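Local coordinates for putative alpha/beta hydrolase FOLD protein (Candidatus Nitrososphaera gargensis, PDB 5A62) that probably hydrolyses carboxylic esters as a carboxylesterase of the alpha/beta hydrolase fold, at residues L45-K48 with R52-A55; I104-A109 with G200-G205; V116-M121 with A267-D272. All blocks are in the same frame, centred on the assembly; numbering follows the deposited sequence. Where two conformers were deposited one is given.

Contact 1: residues L45-K48 with R52-A55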
loop_
_atom_site.group_PDB
_atom_site.type_symbol
_atom_site.label_atom_id
_atom_site.label_comp_id
_atom_site.label_asym_id
_atom_site.label_seq_id
_atom_site.Cartn_x
_atom_site.Cartn_y
_atom_site.Cartn_z
ATOM N N LEU A 45 -4.652 -31.449 15.242
ATOM C CA LEU A 45 -3.420 -32.224 15.241
ATOM C C LEU A 45 -2.447 -31.697 16.285
ATOM O O LEU A 45 -1.805 -32.454 17.014
ATOM C CB LEU A 45 -2.799 -32.209 13.837
ATOM C CG LEU A 45 -1.375 -32.693 13.716
ATOM C CD1 LEU A 45 -1.344 -34.192 13.882
ATOM C CD2 LEU A 45 -0.796 -32.279 12.369
ATOM N N LEU A 46 -2.339 -30.375 16.419
ATOM C CA LEU A 46 -1.342 -29.799 17.256
ATOM C C LEU A 46 -1.755 -29.909 18.698
ATOM O O LEU A 46 -0.908 -30.080 19.562
ATOM C CB LEU A 46 -1.081 -28.324 16.813
ATOM C CG LEU A 46 -0.375 -28.284 15.456
ATOM C CD1 LEU A 46 -0.300 -26.814 15.023
ATOM C CD2 LEU A 46 1.011 -28.869 15.438
ATOM N N LEU A 47 -3.039 -29.794 18.962
ATOM C CA LEU A 47 -3.537 -30.048 20.336
ATOM C C LEU A 47 -3.278 -31.475 20.756
ATOM O O LEU A 47 -2.859 -31.697 21.916
ATOM C CB LEU A 47 -5.022 -29.809 20.442
ATOM C CG LEU A 47 -5.465 -28.395 20.378
ATOM C CD1 LEU A 47 -6.983 -28.329 20.245
ATOM C CD2 LEU A 47 -4.900 -27.597 21.549
ATOM N N LYS A 48 -3.501 -32.430 19.860
ATOM C CA LYS A 48 -3.251 -33.858 20.201
ATOM C C LYS A 48 -1.762 -34.113 20.448
ATOM O O LYS A 48 -1.346 -35.022 21.214
ATOM C CB LYS A 48 -3.755 -34.775 19.091
ATOM C CG LYS A 48 -5.243 -34.720 18.940
ATOM C CD LYS A 48 -5.826 -35.874 18.151
ATOM C CE LYS A 48 -7.348 -35.692 18.077
ATOM N NZ LYS A 48 -7.963 -36.643 17.115
ATOM N N ARG A 52 -0.133 -25.701 22.927
ATOM C CA ARG A 52 -1.140 -24.659 23.052
ATOM C C ARG A 52 -1.151 -24.014 21.632
ATOM O O ARG A 52 -0.101 -23.871 21.049
ATOM C CB ARG A 52 -0.751 -23.649 24.067
ATOM C CG ARG A 52 -1.639 -22.458 24.182
ATOM C CD ARG A 52 -1.057 -21.490 25.145
ATOM N NE ARG A 52 -1.831 -20.303 25.363
ATOM C CZ ARG A 52 -1.478 -19.328 26.178
ATOM N NH1 ARG A 52 -0.301 -19.325 26.799
ATOM N NH2 ARG A 52 -2.295 -18.311 26.331
ATOM N N VAL A 53 -2.319 -23.804 21.117
ATOM C CA VAL A 53 -2.492 -23.325 19.711
ATOM C C VAL A 53 -3.275 -22.030 19.705
ATOM O O VAL A 53 -4.457 -21.997 20.084
ATOM C CB VAL A 53 -3.178 -24.330 18.841
ATOM C CG1 VAL A 53 -3.139 -23.863 17.370
ATOM C CG2 VAL A 53 -2.458 -25.681 18.995
ATOM N N ILE A 54 -2.624 -20.975 19.252
ATOM C CA ILE A 54 -3.223 -19.666 19.119
ATOM C C ILE A 54 -3.434 -19.377 17.644
ATOM O O ILE A 54 -2.481 -19.575 16.869
ATOM C CB ILE A 54 -2.338 -18.591 19.725
ATOM C CG1 ILE A 54 -2.208 -18.858 21.257
ATOM C CG2 ILE A 54 -2.956 -17.205 19.503
ATOM C CD1 ILE A 54 -0.951 -18.306 21.838
ATOM N N ALA A 55 -4.621 -19.007 17.253
ATOM C CA ALA A 55 -4.868 -18.619 15.846
ATOM C C ALA A 55 -5.650 -17.337 15.850
ATOM O O ALA A 55 -6.385 -17.073 16.792
ATOM C CB ALA A 55 -5.609 -19.704 15.138
#
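Leu46 and Leu47 meet Val53 in a small, wholly apolar helix-on-sheet contact within one beta-alpha-beta unit of the alpha/beta hydrolase fold: strand 25-29, helix 40-48, strand 52-56. Only three residues separate the segments, so the helix end and the start of the returning strand stay close, with Leu47 CA 6.5 Å from Arg52 CA. One methyl does the touching on the strand side. Val53 points at the helix, and its CG2, set anti to the carbonyl carbon, faces both leucines. Leu46 meets it near the root of its side chain, CB lying 3.7 Å from Val53 CG2. Its chi1 of -70° places CG beside the backbone N, and the branched end goes on past the valine. Leu47 reaches the same methyl differently. Its CB does not aim at the strand, but one branch swings inward, and CD2 comes to 4.0 Å from Val53 CG2; the two side chains cross obliquely. The single methyl CG2 is thus met by the stem of Leu46 and, from another direction, by a branch end of Leu47, without any hydrogen bond between the segments. Arg52 turns the opposite way, its NH2 forming a salt bridge with Asp17. Around the contact, Leu46 also packs on Met263 and Leu266 of helix 256-272 and on Leu26 and Leu28 of strand 25-29. Val53 also packs on Leu28, while Leu47, partly exposed, borders His18 of strand 12-18; the valine's strand runs between these two, parallel to 25-29 and antiparallel to 12-18.

Contact 2: residues I104-A109 with G200-G205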
loop_
_atom_site.group_PDB
_atom_site.type_symbol
_atom_site.label_atom_id
_atom_site.label_comp_id
_atom_site.label_asym_id
_atom_site.label_seq_id
_atom_site.Cartn_x
_atom_site.Cartn_y
_atom_site.Cartn_z
ATOM N N ILE A 104 4.668 -12.157 7.814
ATOM C CA ILE A 104 4.428 -11.615 9.119
ATOM C C ILE A 104 5.362 -12.312 10.161
ATOM O O ILE A 104 5.931 -11.620 10.983
ATOM C CB ILE A 104 2.939 -11.777 9.504
ATOM C CG1 ILE A 104 2.102 -10.829 8.616
ATOM C CG2 ILE A 104 2.730 -11.527 10.992
ATOM C CD1 ILE A 104 0.618 -11.162 8.640
ATOM N N SER A 105 5.433 -13.648 10.106
ATOM C CA SER A 105 6.263 -14.363 11.071
ATOM C C SER A 105 7.691 -13.916 10.982
ATOM O O SER A 105 8.362 -13.785 12.027
ATOM C CB SER A 105 6.165 -15.872 10.929
ATOM O OG SER A 105 6.803 -16.415 9.785
ATOM N N SER A 106 8.186 -13.687 9.752
ATOM C CA SER A 106 9.558 -13.296 9.591
ATOM C C SER A 106 9.849 -11.900 10.140
ATOM O O SER A 106 10.861 -11.668 10.816
ATOM C CB SER A 106 9.952 -13.485 8.129
ATOM O OG SER A 106 9.401 -12.481 7.297
ATOM N N MET A 107 8.938 -10.960 9.945
ATOM C CA MET A 107 9.118 -9.635 10.465
ATOM C C MET A 107 8.966 -9.586 11.969
ATOM O O MET A 107 9.670 -8.862 12.663
ATOM C CB MET A 107 8.064 -8.674 9.838
ATOM C CG MET A 107 8.335 -8.403 8.364
ATOM S SD MET A 107 7.140 -7.289 7.610
ATOM C CE MET A 107 7.498 -5.817 8.457
ATOM N N TYR A 108 8.099 -10.393 12.550
ATOM C CA TYR A 108 7.946 -10.453 13.951
ATOM C C TYR A 108 9.224 -10.993 14.597
ATOM O O TYR A 108 9.697 -10.406 15.543
ATOM C CB TYR A 108 6.675 -11.274 14.356
ATOM C CG TYR A 108 6.413 -11.242 15.824
ATOM C CD1 TYR A 108 5.674 -10.230 16.415
ATOM C CD2 TYR A 108 6.960 -12.180 16.655
ATOM C CE1 TYR A 108 5.507 -10.221 17.789
ATOM C CE2 TYR A 108 6.718 -12.191 18.003
ATOM C CZ TYR A 108 6.021 -11.179 18.539
ATOM O OH TYR A 108 5.808 -11.177 19.927
ATOM N N ALA A 109 9.732 -12.085 14.063
ATOM C CA ALA A 109 11.003 -12.651 14.559
ATOM C C ALA A 109 12.125 -11.666 14.467
ATOM O O ALA A 109 12.950 -11.527 15.422
ATOM C CB ALA A 109 11.345 -13.901 13.807
ATOM N N GLY A 200 12.685 -3.997 2.536
ATOM C CA GLY A 200 13.690 -4.780 1.794
ATOM C C GLY A 200 14.737 -5.449 2.661
ATOM O O GLY A 200 15.545 -6.175 2.108
ATOM N N ASN A 201 14.760 -5.186 3.942
ATOM C CA ASN A 201 15.800 -5.742 4.836
ATOM C C ASN A 201 15.310 -6.812 5.816
ATOM O O ASN A 201 15.940 -7.050 6.841
ATOM C CB ASN A 201 16.461 -4.614 5.611
ATOM C CG ASN A 201 15.571 -4.012 6.696
ATOM O OD1 ASN A 201 14.347 -4.192 6.751
ATOM N ND2 ASN A 201 16.212 -3.298 7.608
ATOM N N VAL A 202 14.151 -7.455 5.566
ATOM C CA VAL A 202 13.668 -8.443 6.486
ATOM C C VAL A 202 14.599 -9.657 6.502
ATOM O O VAL A 202 14.735 -10.292 7.540
ATOM C CB VAL A 202 12.199 -8.856 6.238
ATOM C CG1 VAL A 202 11.682 -9.808 7.296
ATOM C CG2 VAL A 202 11.305 -7.651 6.187
ATOM N N VAL A 203 15.148 -10.048 5.373
ATOM C CA VAL A 203 16.039 -11.200 5.368
ATOM C C VAL A 203 17.190 -10.920 6.315
ATOM O O VAL A 203 17.505 -11.805 7.117
ATOM C CB VAL A 203 16.576 -11.554 3.973
ATOM C CG1 VAL A 203 17.609 -12.671 4.054
ATOM C CG2 VAL A 203 15.462 -11.884 2.974
ATOM N N GLN A 204 17.788 -9.750 6.278
ATOM C CA GLN A 204 18.880 -9.435 7.188
ATOM C C GLN A 204 18.406 -9.489 8.618
ATOM O O GLN A 204 19.082 -10.050 9.508
ATOM C CB GLN A 204 19.449 -8.036 6.859
ATOM C CG GLN A 204 20.625 -7.644 7.772
ATOM C CD GLN A 204 21.300 -6.348 7.338
ATOM O OE1 GLN A 204 20.639 -5.298 7.312
ATOM N NE2 GLN A 204 22.627 -6.415 6.972
ATOM N N GLY A 205 17.271 -8.912 8.932
ATOM C CA GLY A 205 16.773 -8.977 10.276
ATOM C C GLY A 205 16.435 -10.334 10.791
ATOM O O GLY A 205 16.615 -10.659 11.976
#
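Val202, in the first turn of helix 202-209, packs on Met107 and Ser106 of helix 100-111, the helix that begins within the GxSxG sequence of an apparent nucleophile elbow in this alpha/beta hydrolase. Both methyls of the valine are used. CG2 lies 3.8 Å from Met107 CG, and CG1 approaches that same methylene equally closely, so the pair straddles the start of the methionine chain. The two side chains cross at about a right angle. With chi1 at -70° and chi2 at 180°, Met107 runs extended past the valine before bending at its sulfur, and the CG methylene makes the contact. CG1, anti to the backbone N, also faces Ser106, which was modelled in two conformers; in the one described here Ser106 OG lies 3.5 Å from Val202 CG1. That OG hydrogen-bonds Ile103 O, one turn back in its own helix, and meets the valine methyl by packing alone. No hydrogen bond joins the segments. Ahead of helix 202-209, Gly200 N hydrogen-bonds Glu131 OE2 of the second subunit. On the other side of the contact, Met107 also packs on Met74 and Ile78 of helix 74-87, and Ser106 on Ile119 of strand 116-122.

Contact 3: residues V116-M121 with A267-D272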
loop_
_atom_site.group_PDB
_atom_site.type_symbol
_atom_site.label_atom_id
_atom_site.label_comp_id
_atom_site.label_asym_id
_atom_site.label_seq_id
_atom_site.Cartn_x
_atom_site.Cartn_y
_atom_site.Cartn_z
ATOM N N VAL A 116 10.744 -15.407 20.103
ATOM C CA VAL A 116 10.443 -16.466 19.130
ATOM C C VAL A 116 11.547 -17.497 19.123
ATOM O O VAL A 116 12.728 -17.134 18.949
ATOM C CB VAL A 116 10.253 -15.895 17.699
ATOM C CG1 VAL A 116 11.575 -15.396 17.100
ATOM C CG2 VAL A 116 9.471 -16.863 16.816
ATOM N N ASP A 117 11.174 -18.732 19.289
ATOM C CA ASP A 117 12.126 -19.819 19.106
ATOM C C ASP A 117 12.362 -20.150 17.638
ATOM O O ASP A 117 13.486 -20.502 17.220
ATOM C CB ASP A 117 11.703 -21.056 19.818
ATOM C CG ASP A 117 11.730 -20.935 21.347
ATOM O OD1 ASP A 117 12.768 -20.524 21.885
ATOM O OD2 ASP A 117 10.738 -21.291 21.987
ATOM N N ALA A 118 11.287 -20.110 16.848
ATOM C CA ALA A 118 11.311 -20.607 15.494
ATOM C C ALA A 118 10.128 -20.056 14.754
ATOM O O ALA A 118 9.089 -19.748 15.329
ATOM C CB ALA A 118 11.250 -22.099 15.446
ATOM N N ILE A 119 10.334 -19.958 13.461
ATOM C CA ILE A 119 9.243 -19.711 12.528
ATOM C C ILE A 119 9.253 -20.797 11.461
ATOM O O ILE A 119 10.286 -21.301 11.061
ATOM C CB ILE A 119 9.269 -18.360 11.891
ATOM C CG1 ILE A 119 10.406 -18.127 10.933
ATOM C CG2 ILE A 119 9.215 -17.298 12.949
ATOM C CD1 ILE A 119 10.337 -16.774 10.227
ATOM N N ILE A 120 8.027 -21.112 10.994
ATOM C CA ILE A 120 7.772 -22.116 9.962
ATOM C C ILE A 120 6.940 -21.430 8.932
ATOM O O ILE A 120 5.751 -21.181 9.185
ATOM C CB ILE A 120 7.122 -23.382 10.488
ATOM C CG1 ILE A 120 7.993 -23.969 11.589
ATOM C CG2 ILE A 120 6.959 -24.375 9.307
ATOM C CD1 ILE A 120 7.357 -25.138 12.313
ATOM N N MET A 121 7.499 -21.143 7.781
ATOM C CA MET A 121 6.828 -20.396 6.709
ATOM C C MET A 121 6.356 -21.371 5.649
ATOM O O MET A 121 7.192 -22.110 5.096
ATOM C CB MET A 121 7.781 -19.415 6.066
ATOM C CG MET A 121 8.322 -18.368 7.023
ATOM S SD MET A 121 9.502 -17.253 6.279
ATOM C CE MET A 121 10.926 -18.340 6.078
ATOM N N ALA A 267 9.546 -31.124 16.430
ATOM C CA ALA A 267 10.351 -31.948 17.320
ATOM C C ALA A 267 11.712 -31.373 17.540
ATOM O O ALA A 267 12.203 -31.408 18.670
ATOM C CB ALA A 267 10.491 -33.339 16.753
ATOM N N ILE A 268 12.316 -30.802 16.502
ATOM C CA ILE A 268 13.596 -30.108 16.641
ATOM C C ILE A 268 13.456 -28.931 17.546
ATOM O O ILE A 268 14.278 -28.705 18.406
ATOM C CB ILE A 268 14.139 -29.666 15.281
ATOM C CG1 ILE A 268 14.431 -30.906 14.421
ATOM C CG2 ILE A 268 15.308 -28.687 15.398
ATOM C CD1 ILE A 268 14.650 -30.585 12.966
ATOM N N VAL A 269 12.406 -28.116 17.340
ATOM C CA VAL A 269 12.234 -26.939 18.147
ATOM C C VAL A 269 12.024 -27.324 19.604
ATOM O O VAL A 269 12.604 -26.680 20.497
ATOM C CB VAL A 269 11.017 -26.106 17.671
ATOM C CG1 VAL A 269 10.761 -24.969 18.640
ATOM C CG2 VAL A 269 11.228 -25.651 16.247
ATOM N N THR A 270 11.192 -28.340 19.859
ATOM C CA THR A 270 10.823 -28.622 21.245
ATOM C C THR A 270 11.936 -29.335 22.002
ATOM O O THR A 270 12.044 -29.138 23.212
ATOM C CB THR A 270 9.487 -29.358 21.397
ATOM O OG1 THR A 270 9.497 -30.570 20.652
ATOM C CG2 THR A 270 8.357 -28.485 20.915
ATOM N N LYS A 271 12.806 -30.035 21.282
ATOM C CA LYS A 271 14.061 -30.582 21.856
ATOM C C LYS A 271 14.873 -29.505 22.525
ATOM O O LYS A 271 15.333 -29.705 23.641
ATOM C CB LYS A 271 14.970 -31.186 20.798
ATOM C CG LYS A 271 14.626 -32.603 20.441
ATOM C CD LYS A 271 15.879 -33.467 20.271
ATOM C CE LYS A 271 15.477 -34.931 20.073
ATOM N NZ LYS A 271 14.267 -35.085 19.202
ATOM N N ASP A 272 15.067 -28.372 21.836
ATOM C CA ASP A 272 15.876 -27.252 22.384
ATOM C C ASP A 272 15.182 -26.359 23.409
ATOM O O ASP A 272 15.849 -25.572 24.061
ATOM C CB ASP A 272 16.419 -26.360 21.255
ATOM C CG ASP A 272 17.542 -27.008 20.497
ATOM O OD1 ASP A 272 18.323 -27.749 21.130
ATOM O OD2 ASP A 272 17.639 -26.798 19.267
#
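Val269 of helix 256-272 packs on Ala118 and Asp117 of segment 116-121. Its CB sits 4.6 Å from Ala118 CB, and the two methyls beyond it part company. CG2, anti to the carbonyl carbon, goes to the alanine, where Val269 CG2 and Ala118 CB are 3.6 Å apart in direct apolar packing. CG1, anti to the backbone N with chi1 173°, leans toward Asp117, the residue before the alanine, and stops 4.2 Å from Asp117 CB, a looser approach. Consistent with the small alanine side chain, Ala118 CA and Val269 CA are only 6.9 Å apart. This is the C-terminal helix of an alpha/beta hydrolase fold, packed on the central sheet. The neighbouring strands add to the valine's surroundings, through Thr94 of strand 93-98 and Phe214 of strand 212-218. Ala118 points toward the helix, whereas Ile119, next along, points away from it and packs on helix 100-111 at the other face of the sheet. Asp117 gives the valine its CB only. Its carboxylate is engaged elsewhere, OD1 in a salt bridge with Lys92 and OD2 in a hydrogen bond with Tyr24 OH, while Asp272, three residues on from the valine, forms a salt bridge through OD2 with Lys212 NZ.

How the contacts relate
Each contact centres on one valine and has no hydrogen bond across it, but the places differ. All three touching residues of contact 2 are buried; contacts 1 and 3 each include a partly exposed one, Leu47 and Asp117. Contacts 1 and 3 reach the same sheet, their centres about 14 Å apart, and helix 256-272 carries Val269 in one and packs on Leu46 in the other. Contact 2 is helix to helix, on the other face of strand 116-122, where Ile119 CD1 lies 3.6 Å from Ser105 OG. Contact 1 is purely aliphatic, whereas a serine joins contact 2 and an aspartate contact 3, their polar ends bonded elsewhere.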